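Local coordinates for protein spartin (PDB 4U7I) that acts as a lipophagy receptor and lipid transfer protein in lipid droplet turnover, and binds the ESCRT-III protein IST1 through its MIT domain, at residues Q42-G45 and H46-G50. Sequence-based numbering, arbitrary orientation.
Sequences QGIG and HLLRG
H46 turns its imidazole back alongside the preceding turn of the helix, and its CD2 lies 3.0 Å from the carbonyl O of Q42. CG stands anti to the carbonyl carbon of H46 (chi1 -60°), which turns the ring toward the N-terminal end of the helix. The backbone bond between the same two residues, H46 N to Q42 O, is weak at 3.3 Å. A water joins their side chains: it donates to Q42 OE1 at 2.7 Å and is 3.2 Å from H46 NE2. The other ring nitrogen, ND1, accepts a bond from R49 NH2 at 3.0 Å. This bond is nearly straight (167°). R49 NH2 lies in the imidazole plane and H46 ND1 in the guanidinium plane, so the two flat groups meet edge to edge. The R49 chain bends at chi3 (66°) to bring the guanidinium back to the ring. Both ring nitrogens thus have polar partners, and the bond to ND1 probably favours a neutral imidazole. The F20 ring, from helix 5-29, meets H46 with the two planes nearly parallel.

I44 and L48 lie side by side and point the same way. I44 CG2 touches L48 CD1 at 3.8 Å, while L48 CG also sits close to the carbonyl O of I44. L47 CG packs on G43 O, 3.3 Å away, and L47 N bonds to that same oxygen at 2.8 Å. The i to i+4 backbone bonds continue from L48 N to I44 O and from R49 N to G45 O.

Beyond this turn, L47 reaches A17 of helix 5-29, M75 of helix 63-90 and an aromatic side chain of the bound peptide. I44 packs on V82 and L86. The arrangement is a regular alpha-helical segment of helix 33-51, the second of the three helices of the MIT domain, here in complex with an IST1 peptide.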
loop_
_atom_site.group_PDB
_atom_site.type_symbol
_atom_site.label_atom_id
_atom_site.label_comp_id
_atom_site.label_asym_id
_atom_site.label_seq_id
_atom_site.Cartn_x
_atom_site.Cartn_y
_atom_site.Cartn_z
ATOM N N GLN A 42 6.821 7.081 0.852
ATOM C CA GLN A 42 6.130 7.494 -0.363
ATOM C C GLN A 42 4.917 6.608 -0.577
ATOM O O GLN A 42 3.851 7.092 -0.953
ATOM C CB GLN A 42 7.055 7.452 -1.581
ATOM C CG GLN A 42 8.187 8.447 -1.481
ATOM C CD GLN A 42 9.034 8.476 -2.721
ATOM O OE1 GLN A 42 8.575 8.897 -3.787
ATOM N NE2 GLN A 42 10.280 8.018 -2.601
ATOM N N GLY A 43 5.066 5.314 -0.303
ATOM C CA GLY A 43 3.956 4.395 -0.466
ATOM C C GLY A 43 2.800 4.760 0.456
ATOM O O GLY A 43 1.641 4.747 0.045
ATOM N N ILE A 44 3.119 5.101 1.702
ATOM C CA ILE A 44 2.101 5.511 2.674
ATOM C C ILE A 44 1.271 6.681 2.143
ATOM O O ILE A 44 0.049 6.683 2.282
ATOM C CB ILE A 44 2.749 5.872 4.035
ATOM C CG1 ILE A 44 3.195 4.588 4.734
ATOM C CG2 ILE A 44 1.772 6.630 4.915
ATOM C CD1 ILE A 44 4.007 4.799 6.003
ATOM N N GLY A 45 1.923 7.652 1.505
ATOM C CA GLY A 45 1.220 8.806 0.966
ATOM C C GLY A 45 0.175 8.387 -0.054
ATOM O O GLY A 45 -0.974 8.838 -0.018
ATOM N N HIS A 46 0.575 7.513 -0.970
ATOM C CA HIS A 46 -0.350 7.034 -1.990
ATOM C C HIS A 46 -1.449 6.174 -1.383
ATOM O O HIS A 46 -2.609 6.276 -1.796
ATOM C CB HIS A 46 0.402 6.259 -3.067
ATOM C CG HIS A 46 1.431 7.086 -3.768
ATOM N ND1 HIS A 46 1.096 8.156 -4.567
ATOM C CD2 HIS A 46 2.781 7.025 -3.766
ATOM C CE1 HIS A 46 2.198 8.714 -5.035
ATOM N NE2 HIS A 46 3.235 8.049 -4.563
ATOM N N LEU A 47 -1.102 5.326 -0.414
ATOM C CA LEU A 47 -2.113 4.455 0.199
ATOM C C LEU A 47 -3.178 5.310 0.877
ATOM O O LEU A 47 -4.385 5.084 0.714
ATOM C CB LEU A 47 -1.496 3.489 1.226
ATOM C CG LEU A 47 -0.568 2.426 0.633
ATOM C CD1 LEU A 47 0.307 1.849 1.715
ATOM C CD2 LEU A 47 -1.396 1.333 -0.017
ATOM N N LEU A 48 -2.727 6.294 1.643
ATOM C CA LEU A 48 -3.648 7.157 2.375
ATOM C C LEU A 48 -4.628 7.844 1.440
ATOM O O LEU A 48 -5.818 7.935 1.736
ATOM C CB LEU A 48 -2.885 8.209 3.179
ATOM C CG LEU A 48 -2.170 7.746 4.449
ATOM C CD1 LEU A 48 -1.279 8.873 4.947
ATOM C CD2 LEU A 48 -3.163 7.310 5.531
ATOM N N ARG A 49 -4.131 8.321 0.306
ATOM C CA ARG A 49 -4.996 9.038 -0.619
ATOM C C ARG A 49 -6.067 8.126 -1.204
ATOM O O ARG A 49 -7.236 8.505 -1.281
ATOM C CB ARG A 49 -4.184 9.657 -1.751
ATOM C CG ARG A 49 -5.043 10.458 -2.719
ATOM C CD ARG A 49 -4.191 11.194 -3.730
ATOM N NE ARG A 49 -3.492 10.272 -4.621
ATOM C CZ ARG A 49 -2.223 9.904 -4.471
ATOM N NH1 ARG A 49 -1.505 10.378 -3.462
ATOM N NH2 ARG A 49 -1.671 9.064 -5.337
ATOM N N GLY A 50 -5.658 6.942 -1.640
ATOM C CA GLY A 50 -6.580 5.984 -2.235
ATOM C C GLY A 50 -7.654 5.562 -1.247
ATOM O O GLY A 50 -8.822 5.421 -1.602
HETATM O O HOH W 1 6.053 9.460 -4.618
#